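Local coordinates for enolase from the environmental genome shotgun sequencing of the Sargasso Sea (PDB 2QGY), which is of unknown function but, as a magnesium-binding member of the enolase superfamily, probably abstracts a proton next to the carboxylate of an acid substrate, at residues K17-T21 with E366-S370; K34-I39 with W50-S55; P274-G278 with S310-M314. One frame throughout, in Å; residues are numbered along the deposited sequence.

Overall arrangement
The three contacts run inward, their centres about 20, 11 and 4 Å from the centre of the chain. Interactions 1 and 2 share the antiparallel sheet of the N-terminal domain: strands 13-21 and 37-43 are neighbours, the centres of the two contacts lie about 10 Å apart, and Trp19 N reaches Ile38 O at 2.9 Å. Interaction 2 passes on to interaction 3 in the barrel domain, also about 10 Å away centre to centre, where Ser277 meets the backbone of Glu52 and Phe54: Phe54 N to Ser277 O and Glu52 O to Ser277 OG are each 2.9 Å. Interactions 1 and 3 do not touch. The magnesium ion of Asp200, Glu226 and Glu252 lies about 9 Å from the Phe54 side chain and about 12 Å from that of Met314.

Interaction 1 (K17-T21 with E366-S370); sequences KIWIT and EDILS
Leu369 lies over one face of the Trp19 indole, its CG 3.8 Å from the centroid of the five-membered ring and 13° off the normal, a CH-pi contact. Its methyl CD2 slides toward the ring fusion, 3.5 Å from Trp19 CD2. With Leu369 CG anti to the backbone N (chi1 -177°), the branch leaves helix 366-371 pointed at strand 13-21, and its second methyl, CD1, packs on Thr21 CG2 at 3.6 Å. The aliphatic part of Lys17 takes the opposite face of the indole, with CG 3.3 Å above the plane and near the rim. At the edge the contact turns polar. Trp19 NE1 donates to Ser370 OG at 3.0 Å, with an angle of 160° at the hydrogen and the oxygen in the ring plane. Further round the rim the extended Glu366 side chain crosses the indole at about a right angle, OE1 standing 3.8 Å from Trp19 CZ2, while OE2 forms a salt bridge to Lys40 on the adjacent strand. The contact thus lays a late helix of the chain against the antiparallel sheet of the N-terminal domain, just before strand 373-379 joins that sheet beside strand 13-21. Apolar groups on both faces and an acceptor in the plane at NE1 together restrict how the indole can turn, and its N-H is satisfied without breaking the greasy packing above and below.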
ATOM      1  N   LYS A  17      17.588 -13.920   8.759  1.00 19.74           N
ATOM      2  CA  LYS A  17      18.561 -12.867   8.533  1.00 19.45           C
ATOM      3  C   LYS A  17      18.056 -11.938   7.424  1.00 18.23           C
ATOM      4  O   LYS A  17      17.511 -12.397   6.410  1.00 17.37           O
ATOM      5  CB  LYS A  17      19.875 -13.489   8.082  1.00 20.79           C
ATOM      6  CG  LYS A  17      21.053 -12.496   7.938  1.00 26.56           C
ATOM      7  CD  LYS A  17      21.358 -11.705   9.210  1.00 33.04           C
ATOM      8  CE  LYS A  17      22.541 -10.735   9.024  1.00 31.57           C
ATOM      9  NZ  LYS A  17      23.860 -11.439   9.219  1.00 34.88           N
ATOM     10  N   ILE A  18      18.276 -10.652   7.631  1.00 16.58           N
ATOM     11  CA  ILE A  18      17.928  -9.629   6.634  1.00 16.38           C
ATOM     12  C   ILE A  18      19.150  -8.742   6.445  1.00 16.74           C
ATOM     13  O   ILE A  18      19.778  -8.333   7.438  1.00 16.64           O
ATOM     14  CB  ILE A  18      16.729  -8.753   7.096  1.00 16.49           C
ATOM     15  CG1 ILE A  18      15.504  -9.597   7.383  1.00 15.04           C
ATOM     16  CG2 ILE A  18      16.397  -7.629   6.010  1.00 15.27           C
ATOM     17  CD1 ILE A  18      14.306  -8.804   7.976  1.00 17.23           C
ATOM     18  N   TRP A  19      19.481  -8.438   5.185  1.00 16.30           N
ATOM     19  CA  TRP A  19      20.476  -7.411   4.877  1.00 16.63           C
ATOM     20  C   TRP A  19      19.776  -6.337   4.089  1.00 16.98           C
ATOM     21  O   TRP A  19      18.966  -6.655   3.212  1.00 16.05           O
ATOM     22  CB  TRP A  19      21.565  -7.965   3.961  1.00 18.41           C
ATOM     23  CG  TRP A  19      22.422  -9.042   4.524  1.00 19.87           C
ATOM     24  CD1 TRP A  19      23.672  -8.886   5.045  1.00 22.30           C
ATOM     25  CD2 TRP A  19      22.142 -10.452   4.558  1.00 20.94           C
ATOM     26  NE1 TRP A  19      24.184 -10.107   5.434  1.00 22.09           N
ATOM     27  CE2 TRP A  19      23.266 -11.084   5.149  1.00 22.00           C
ATOM     28  CE3 TRP A  19      21.053 -11.245   4.149  1.00 19.92           C
ATOM     29  CZ2 TRP A  19      23.331 -12.467   5.344  1.00 20.76           C
ATOM     30  CZ3 TRP A  19      21.110 -12.632   4.365  1.00 21.66           C
ATOM     31  CH2 TRP A  19      22.256 -13.222   4.929  1.00 21.95           C
ATOM     32  N   ILE A  20      20.081  -5.074   4.400  1.00 15.90           N
ATOM     33  CA  ILE A  20      19.736  -3.979   3.493  1.00 16.78           C
ATOM     34  C   ILE A  20      21.035  -3.400   2.954  1.00 16.68           C
ATOM     35  O   ILE A  20      21.859  -2.874   3.723  1.00 15.30           O
ATOM     36  CB  ILE A  20      18.959  -2.878   4.242  1.00 16.73           C
ATOM     37  CG1 ILE A  20      17.692  -3.471   4.878  1.00 18.02           C
ATOM     38  CG2 ILE A  20      18.715  -1.656   3.306  1.00 16.44           C
ATOM     39  CD1 ILE A  20      16.858  -2.431   5.660  1.00 17.76           C
ATOM     40  N   THR A  21      21.256  -3.527   1.648  1.00 17.59           N
ATOM     41  CA  THR A  21      22.517  -3.068   1.086  1.00 18.40           C
ATOM     42  C   THR A  21      22.582  -1.527   1.070  1.00 19.21           C
ATOM     43  O   THR A  21      21.563  -0.849   0.949  1.00 19.34           O
ATOM     44  CB  THR A  21      22.826  -3.683  -0.306  1.00 18.75           C
ATOM     45  OG1 THR A  21      21.807  -3.314  -1.262  1.00 20.35           O
ATOM     46  CG2 THR A  21      22.874  -5.221  -0.199  1.00 18.66           C
ATOM     47  N   GLU A 366      27.951 -14.518   2.272  1.00 23.88           N
ATOM     48  CA  GLU A 366      27.277 -13.651   3.235  1.00 24.02           C
ATOM     49  C   GLU A 366      28.199 -12.605   3.840  1.00 24.52           C
ATOM     50  O   GLU A 366      27.746 -11.529   4.215  1.00 25.05           O
ATOM     51  CB  GLU A 366      26.629 -14.470   4.343  1.00 23.82           C
ATOM     52  CG  GLU A 366      25.447 -15.262   3.856  1.00 24.24           C
ATOM     53  CD  GLU A 366      24.870 -16.213   4.886  1.00 25.56           C
ATOM     54  OE1 GLU A 366      24.821 -15.880   6.093  1.00 29.05           O
ATOM     55  OE2 GLU A 366      24.442 -17.294   4.459  1.00 25.59           O
ATOM     56  N   ASP A 367      29.490 -12.909   3.938  1.00 25.18           N
ATOM     57  CA  ASP A 367      30.403 -11.919   4.520  1.00 26.09           C
ATOM     58  C   ASP A 367      30.572 -10.730   3.586  1.00 24.30           C
ATOM     59  O   ASP A 367      30.635  -9.592   4.052  1.00 24.67           O
ATOM     60  CB  ASP A 367      31.724 -12.546   4.992  1.00 27.04           C
ATOM     61  CG  ASP A 367      31.549 -13.414   6.260  1.00 32.64           C
ATOM     62  OD1 ASP A 367      30.488 -13.322   6.952  1.00 35.11           O
ATOM     63  OD2 ASP A 367      32.492 -14.191   6.572  1.00 38.80           O
ATOM     64  N   ILE A 368      30.558 -10.983   2.277  1.00 23.54           N
ATOM     65  CA  ILE A 368      30.604  -9.899   1.288  1.00 22.85           C
ATOM     66  C   ILE A 368      29.298  -9.088   1.281  1.00 21.90           C
ATOM     67  O   ILE A 368      29.315  -7.848   1.256  1.00 20.79           O
ATOM     68  CB  ILE A 368      30.976 -10.391  -0.144  1.00 22.84           C
ATOM     69  CG1 ILE A 368      32.363 -11.052  -0.106  1.00 24.44           C
ATOM     70  CG2 ILE A 368      30.936  -9.204  -1.140  1.00 22.72           C
ATOM     71  CD1 ILE A 368      32.893 -11.588  -1.419  1.00 25.99           C
ATOM     72  N   LEU A 369      28.174  -9.798   1.308  1.00 20.66           N
ATOM     73  CA  LEU A 369      26.872  -9.145   1.407  1.00 20.26           C
ATOM     74  C   LEU A 369      26.790  -8.264   2.651  1.00 19.95           C
ATOM     75  O   LEU A 369      26.357  -7.109   2.573  1.00 19.21           O
ATOM     76  CB  LEU A 369      25.734 -10.163   1.353  1.00 19.60           C
ATOM     77  CG  LEU A 369      24.311  -9.588   1.368  1.00 20.07           C
ATOM     78  CD1 LEU A 369      24.114  -8.555   0.241  1.00 16.54           C
ATOM     79  CD2 LEU A 369      23.322 -10.746   1.228  1.00 18.97           C
ATOM     80  N   SER A 370      27.270  -8.777   3.784  1.00 20.47           N
ATOM     81  CA  SER A 370      27.316  -7.966   4.999  1.00 21.47           C
ATOM     82  C   SER A 370      28.171  -6.714   4.812  1.00 21.30           C
ATOM     83  O   SER A 370      27.803  -5.638   5.297  1.00 20.89           O
ATOM     84  CB  SER A 370      27.848  -8.790   6.199  1.00 21.91           C
ATOM     85  OG  SER A 370      26.970  -9.861   6.544  1.00 24.97           O
TER

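Interaction 2 (K34-I39 with W50-S55); sequences KKFIII and WGEAFS
Ile39 and Gly51 form a hydrogen-bonded pair of the antiparallel beta hairpin 37-43/48-53 in the N-terminal domain: Ile39 N gives to Gly51 O at 2.8 Å and Gly51 N to Ile39 O at 3.0 Å. Ala53 N bonds Ile37 O at 3.0 Å, whereas Ile37 N donates to a water that also lies near Ala53 O and Glu52 OE2. On one face of the hairpin, Ile38 CG2 meets the Trp50 ring at its edge, 3.7 Å from CE3, while Ile38 CG1 lies against the Glu52 carboxylate carbon. On the other, Ile37 packs on Ala53 and sends CD1 to Ser55 CB at 3.5 Å. Past the strands, Lys34 is bent at its third side-chain torsion and NZ reaches back to Ser55 O, 2.8 Å away. Second-shell groups hold the polar ends: Ser306 OG bonds Glu52 OE1, and Trp304 accepts from Lys34 NZ through its carbonyl oxygen and offers its ring for a cation-pi contact. Val309 of helix 309-320 packs against Ile38, Trp50 and Glu52. A second water accepts from both Lys34 NZ and Ser55 N, each at 2.9 Å.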
ATOM      1  N   LYS A  34      20.216   0.965  -6.032  1.00 18.76           N
ATOM      2  CA  LYS A  34      19.278   1.246  -4.943  1.00 18.56           C
ATOM      3  C   LYS A  34      19.681   0.345  -3.780  1.00 18.06           C
ATOM      4  O   LYS A  34      20.450  -0.603  -3.974  1.00 18.68           O
ATOM      5  CB  LYS A  34      17.827   0.952  -5.387  1.00 18.16           C
ATOM      6  CG  LYS A  34      17.638  -0.434  -5.932  1.00 18.34           C
ATOM      7  CD  LYS A  34      16.199  -0.788  -6.427  1.00 19.47           C
ATOM      8  CE  LYS A  34      15.156  -0.459  -5.380  1.00 19.28           C
ATOM      9  NZ  LYS A  34      13.865  -1.190  -5.567  1.00 16.11           N
ATOM     10  N   LYS A  35      19.169   0.624  -2.586  1.00 17.54           N
ATOM     11  CA  LYS A  35      19.335  -0.293  -1.454  1.00 16.82           C
ATOM     12  C   LYS A  35      18.474  -1.547  -1.726  1.00 18.02           C
ATOM     13  O   LYS A  35      17.292  -1.433  -2.123  1.00 18.20           O
ATOM     14  CB  LYS A  35      18.916   0.369  -0.143  1.00 16.80           C
ATOM     15  CG  LYS A  35      19.643   1.671   0.152  1.00 18.57           C
ATOM     16  CD  LYS A  35      19.405   2.126   1.593  1.00 19.46           C
ATOM     17  CE  LYS A  35      20.181   3.411   1.943  1.00 20.99           C
ATOM     18  NZ  LYS A  35      19.804   4.566   1.088  1.00 23.90           N
ATOM     19  N   PHE A  36      19.056  -2.740  -1.573  1.00 16.44           N
ATOM     20  CA  PHE A  36      18.292  -3.985  -1.739  1.00 16.45           C
ATOM     21  C   PHE A  36      17.989  -4.570  -0.352  1.00 16.84           C
ATOM     22  O   PHE A  36      18.725  -4.312   0.590  1.00 16.86           O
ATOM     23  CB  PHE A  36      19.104  -4.987  -2.576  1.00 15.69           C
ATOM     24  CG  PHE A  36      19.589  -4.430  -3.896  1.00 18.87           C
ATOM     25  CD1 PHE A  36      18.688  -3.920  -4.821  1.00 16.79           C
ATOM     26  CD2 PHE A  36      20.942  -4.445  -4.224  1.00 20.06           C
ATOM     27  CE1 PHE A  36      19.136  -3.446  -6.078  1.00 20.15           C
ATOM     28  CE2 PHE A  36      21.391  -3.977  -5.449  1.00 21.33           C
ATOM     29  CZ  PHE A  36      20.492  -3.467  -6.376  1.00 19.23           C
ATOM     30  N   ILE A  37      16.920  -5.356  -0.264  1.00 15.94           N
ATOM     31  CA  ILE A  37      16.509  -6.024   0.959  1.00 15.63           C
ATOM     32  C   ILE A  37      16.488  -7.501   0.617  1.00 15.21           C
ATOM     33  O   ILE A  37      15.610  -7.964  -0.087  1.00 14.02           O
ATOM     34  CB  ILE A  37      15.098  -5.574   1.399  1.00 15.18           C
ATOM     35  CG1 ILE A  37      15.064  -4.042   1.560  1.00 14.92           C
ATOM     36  CG2 ILE A  37      14.647  -6.368   2.658  1.00 14.08           C
ATOM     37  CD1 ILE A  37      13.622  -3.448   1.758  1.00 15.51           C
ATOM     38  N   ILE A  38      17.464  -8.224   1.138  1.00 15.07           N
ATOM     39  CA  ILE A  38      17.612  -9.646   0.844  1.00 15.63           C
ATOM     40  C   ILE A  38      17.490 -10.396   2.166  1.00 15.51           C
ATOM     41  O   ILE A  38      18.045  -9.954   3.155  1.00 17.01           O
ATOM     42  CB  ILE A  38      18.958  -9.894   0.195  1.00 16.26           C
ATOM     43  CG1 ILE A  38      18.971  -9.180  -1.178  1.00 17.84           C
ATOM     44  CG2 ILE A  38      19.180 -11.390   0.024  1.00 15.91           C
ATOM     45  CD1 ILE A  38      20.256  -9.268  -1.927  1.00 19.26           C
ATOM     46  N   ILE A  39      16.731 -11.488   2.186  1.00 15.93           N
ATOM     47  CA  ILE A  39      16.542 -12.254   3.426  1.00 15.81           C
ATOM     48  C   ILE A  39      16.964 -13.708   3.268  1.00 16.33           C
ATOM     49  O   ILE A  39      16.961 -14.261   2.173  1.00 16.24           O
ATOM     50  CB  ILE A  39      15.067 -12.170   3.943  1.00 15.14           C
ATOM     51  CG1 ILE A  39      14.141 -13.151   3.203  1.00 13.66           C
ATOM     52  CG2 ILE A  39      14.534 -10.732   3.821  1.00 18.39           C
ATOM     53  CD1 ILE A  39      12.731 -13.209   3.821  1.00 14.87           C
ATOM     54  N   TRP A  50      16.160 -18.277   0.376  1.00 17.58           N
ATOM     55  CA  TRP A  50      16.479 -16.885   0.094  1.00 16.86           C
ATOM     56  C   TRP A  50      15.295 -16.160  -0.544  1.00 16.41           C
ATOM     57  O   TRP A  50      14.624 -16.717  -1.427  1.00 15.98           O
ATOM     58  CB  TRP A  50      17.657 -16.809  -0.859  1.00 17.87           C
ATOM     59  CG  TRP A  50      18.937 -17.231  -0.243  1.00 20.67           C
ATOM     60  CD1 TRP A  50      19.460 -18.495  -0.203  1.00 23.44           C
ATOM     61  CD2 TRP A  50      19.879 -16.377   0.403  1.00 20.05           C
ATOM     62  NE1 TRP A  50      20.678 -18.481   0.453  1.00 23.83           N
ATOM     63  CE2 TRP A  50      20.957 -17.191   0.832  1.00 23.07           C
ATOM     64  CE3 TRP A  50      19.913 -14.993   0.673  1.00 21.33           C
ATOM     65  CZ2 TRP A  50      22.078 -16.661   1.510  1.00 22.10           C
ATOM     66  CZ3 TRP A  50      21.017 -14.460   1.354  1.00 21.90           C
ATOM     67  CH2 TRP A  50      22.085 -15.304   1.777  1.00 20.19           C
ATOM     68  N   GLY A  51      15.081 -14.922  -0.091  1.00 16.12           N
ATOM     69  CA  GLY A  51      14.009 -14.045  -0.584  1.00 15.57           C
ATOM     70  C   GLY A  51      14.583 -12.655  -0.787  1.00 16.30           C
ATOM     71  O   GLY A  51      15.684 -12.325  -0.322  1.00 16.53           O
ATOM     72  N   GLU A  52      13.822 -11.828  -1.488  1.00 15.79           N
ATOM     73  CA  GLU A  52      14.200 -10.449  -1.720  1.00 15.38           C
ATOM     74  C   GLU A  52      12.906  -9.653  -1.802  1.00 15.02           C
ATOM     75  O   GLU A  52      11.948 -10.131  -2.394  1.00 14.87           O
ATOM     76  CB  GLU A  52      14.987 -10.311  -3.025  1.00 15.60           C
ATOM     77  CG  GLU A  52      15.463  -8.855  -3.264  1.00 14.18           C
ATOM     78  CD  GLU A  52      16.583  -8.668  -4.281  1.00 15.10           C
ATOM     79  OE1 GLU A  52      17.141  -9.655  -4.855  1.00 14.93           O
ATOM     80  OE2 GLU A  52      16.916  -7.480  -4.522  1.00 17.09           O
ATOM     81  N   ALA A  53      12.857  -8.503  -1.128  1.00 14.22           N
ATOM     82  CA  ALA A  53      11.692  -7.606  -1.134  1.00 13.33           C
ATOM     83  C   ALA A  53      11.975  -6.452  -2.069  1.00 14.39           C
ATOM     84  O   ALA A  53      13.122  -5.976  -2.139  1.00 15.58           O
ATOM     85  CB  ALA A  53      11.440  -7.018   0.267  1.00 13.15           C
ATOM     86  N   PHE A  54      10.933  -5.995  -2.762  1.00 13.23           N
ATOM     87  CA  PHE A  54      11.087  -4.803  -3.573  1.00 14.70           C
ATOM     88  C   PHE A  54      11.273  -3.600  -2.639  1.00 14.97           C
ATOM     89  O   PHE A  54      10.391  -3.267  -1.869  1.00 14.64           O
ATOM     90  CB  PHE A  54       9.911  -4.619  -4.528  1.00 14.40           C
ATOM     91  CG  PHE A  54       9.967  -3.321  -5.236  1.00 14.82           C
ATOM     92  CD1 PHE A  54      10.862  -3.144  -6.269  1.00 16.49           C
ATOM     93  CD2 PHE A  54       9.198  -2.264  -4.809  1.00 17.88           C
ATOM     94  CE1 PHE A  54      10.954  -1.934  -6.934  1.00 16.66           C
ATOM     95  CE2 PHE A  54       9.283  -1.004  -5.465  1.00 17.46           C
ATOM     96  CZ  PHE A  54      10.171  -0.855  -6.513  1.00 17.99           C
ATOM     97  N   SER A  55      12.429  -2.959  -2.698  1.00 16.06           N
ATOM     98  CA  SER A  55      12.737  -1.906  -1.712  1.00 17.37           C
ATOM     99  C   SER A  55      12.317  -0.532  -2.196  1.00 17.64           C
ATOM    100  O   SER A  55      12.317  -0.263  -3.395  1.00 18.29           O
ATOM    101  CB  SER A  55      14.229  -1.896  -1.348  1.00 18.98           C
ATOM    102  OG  SER A  55      14.964  -1.480  -2.461  1.00 24.27           O
TER
HETATM  103  O   HOH W   1      14.496  -3.800  -4.610  1.00 14.76           O
HETATM  104  O   HOH W   2      15.639  -5.417  -2.982  1.00 16.21           O

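Interaction 3 (P274-G278 with S310-M314); sequences PDISG and SASAM
Ile276 and Ser277 ride on a tight turn, closed by Gly278 N to Asp275 O at 3.0 Å, that meets helix 309-320 with the CA atoms of Ile276 and Met314 5.8 Å apart. Ile276 packs against the helix backbone. Its CG1 points away from its own N (chi1 -173°) and so reaches Met314 N at 3.6 Å, with Ala313 CB and Met314 CB close by, while CG2 lies 3.7 Å from Ser310 O, the carbonyl that accepts the helical bond from Met314 N. Leu282 and Ile285 of helix 282-294 also pack on this isoleucine. The two segments belong to the (beta/alpha)7-beta barrel, a modified TIM barrel, of the enolase superfamily: the loop 274-278 follows strand 271-272, and helix 309-320, which carries 310-314, comes after strand 298-299. A hydroxyl pair supplies the polar link, Ser310 OG donating to Ser277 OG at 2.7 Å; Ser277 OG in turn bonds the backbone oxygen of Glu52. The N-terminal domain reaches this same place again, for Glu52 OE1 accepts a hydrogen bond from Ser310 N. Asp275 OD2 accepts from Ser277 N at 2.8 Å on the anti side of the carboxylate, an Asx turn that sets the serine's position. Asn305 ND2 shares that oxygen. The other one, OD1, bonds His302 ND1, a pairing reminiscent of the His-Asp dyad of mandelate racemase, although whether it has a catalytic role here is not established.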
ATOM      1  N   PRO A 274       3.855  -6.219 -12.847  1.00 16.03           N
ATOM      2  CA  PRO A 274       4.028  -6.152 -11.386  1.00 16.04           C
ATOM      3  C   PRO A 274       5.505  -6.510 -11.094  1.00 15.73           C
ATOM      4  O   PRO A 274       6.135  -7.281 -11.859  1.00 15.57           O
ATOM      5  CB  PRO A 274       3.113  -7.265 -10.856  1.00 16.54           C
ATOM      6  CG  PRO A 274       3.010  -8.258 -11.985  1.00 17.75           C
ATOM      7  CD  PRO A 274       2.979  -7.338 -13.246  1.00 16.73           C
ATOM      8  N   ASP A 275       6.042  -6.014  -9.985  1.00 13.72           N
ATOM      9  CA  ASP A 275       7.441  -6.357  -9.663  1.00 13.71           C
ATOM     10  C   ASP A 275       7.455  -7.758  -9.049  1.00 13.38           C
ATOM     11  O   ASP A 275       6.563  -8.146  -8.289  1.00 13.37           O
ATOM     12  CB  ASP A 275       8.052  -5.342  -8.694  1.00 13.46           C
ATOM     13  CG  ASP A 275       9.562  -5.551  -8.494  1.00 14.96           C
ATOM     14  OD1 ASP A 275      10.365  -4.889  -9.189  1.00 18.30           O
ATOM     15  OD2 ASP A 275       9.943  -6.399  -7.662  1.00 18.35           O
ATOM     16  N   ILE A 276       8.442  -8.540  -9.459  1.00 13.08           N
ATOM     17  CA  ILE A 276       8.579  -9.912  -8.980  1.00 12.42           C
ATOM     18  C   ILE A 276       8.616 -10.020  -7.441  1.00 12.99           C
ATOM     19  O   ILE A 276       8.180 -11.045  -6.836  1.00 14.42           O
ATOM     20  CB  ILE A 276       9.849 -10.563  -9.620  1.00 12.51           C
ATOM     21  CG1 ILE A 276       9.934 -12.063  -9.275  1.00 15.47           C
ATOM     22  CG2 ILE A 276      11.157  -9.786  -9.189  1.00 12.57           C
ATOM     23  CD1 ILE A 276       8.802 -12.960  -9.866  1.00 13.58           C
ATOM     24  N   SER A 277       9.160  -8.990  -6.813  1.00 12.55           N
ATOM     25  CA  SER A 277       9.383  -8.965  -5.379  1.00 14.36           C
ATOM     26  C   SER A 277       8.451  -7.945  -4.718  1.00 14.93           C
ATOM     27  O   SER A 277       8.630  -7.572  -3.558  1.00 15.55           O
ATOM     28  CB  SER A 277      10.825  -8.600  -5.105  1.00 14.31           C
ATOM     29  OG  SER A 277      11.642  -9.752  -5.287  1.00 14.89           O
ATOM     30  N   GLY A 278       7.438  -7.498  -5.463  1.00 14.81           N
ATOM     31  CA  GLY A 278       6.520  -6.510  -4.914  1.00 14.72           C
ATOM     32  C   GLY A 278       5.056  -6.876  -4.999  1.00 14.96           C
ATOM     33  O   GLY A 278       4.222  -6.219  -4.364  1.00 15.89           O
ATOM     34  N   SER A 310      15.903 -11.808  -6.508  1.00 16.22           N
ATOM     35  CA  SER A 310      14.757 -11.347  -7.332  1.00 15.58           C
ATOM     36  C   SER A 310      14.873 -11.777  -8.793  1.00 15.20           C
ATOM     37  O   SER A 310      13.896 -12.285  -9.371  1.00 15.22           O
ATOM     38  CB  SER A 310      14.623  -9.839  -7.278  1.00 15.72           C
ATOM     39  OG  SER A 310      14.272  -9.407  -5.984  1.00 16.43           O
ATOM     40  N   ALA A 311      16.039 -11.579  -9.401  1.00 15.14           N
ATOM     41  CA  ALA A 311      16.186 -11.981 -10.814  1.00 16.41           C
ATOM     42  C   ALA A 311      15.953 -13.483 -10.989  1.00 16.06           C
ATOM     43  O   ALA A 311      15.300 -13.906 -11.949  1.00 16.65           O
ATOM     44  CB  ALA A 311      17.553 -11.529 -11.428  1.00 16.58           C
ATOM     45  N   SER A 312      16.485 -14.305 -10.084  1.00 15.97           N
ATOM     46  CA  SER A 312      16.284 -15.751 -10.210  1.00 15.92           C
ATOM     47  C   SER A 312      14.825 -16.150 -10.098  1.00 15.94           C
ATOM     48  O   SER A 312      14.345 -16.969 -10.879  1.00 15.52           O
ATOM     49  CB  SER A 312      17.106 -16.512  -9.173  1.00 16.24           C
ATOM     50  OG  SER A 312      16.954 -17.904  -9.402  1.00 18.44           O
ATOM     51  N   ALA A 313      14.110 -15.578  -9.127  1.00 15.36           N
ATOM     52  CA  ALA A 313      12.666 -15.836  -8.995  1.00 15.12           C
ATOM     53  C   ALA A 313      11.940 -15.432 -10.283  1.00 14.58           C
ATOM     54  O   ALA A 313      11.084 -16.181 -10.801  1.00 14.79           O
ATOM     55  CB  ALA A 313      12.112 -15.054  -7.807  1.00 15.28           C
ATOM     56  N   MET A 314      12.295 -14.270 -10.815  1.00 14.55           N
ATOM     57  CA  MET A 314      11.646 -13.771 -12.024  1.00 13.44           C
ATOM     58  C   MET A 314      11.852 -14.769 -13.170  1.00 15.02           C
ATOM     59  O   MET A 314      10.910 -15.129 -13.879  1.00 16.52           O
ATOM     60  CB  MET A 314      12.223 -12.393 -12.410  1.00 16.18           C
ATOM     61  CG  MET A 314      11.669 -11.772 -13.751  1.00 14.58           C
ATOM     62  SD  MET A 314      12.441 -10.261 -14.282  1.00  7.37           S
ATOM     63  CE  MET A 314      14.149 -10.775 -14.505  1.00 17.81           C
TER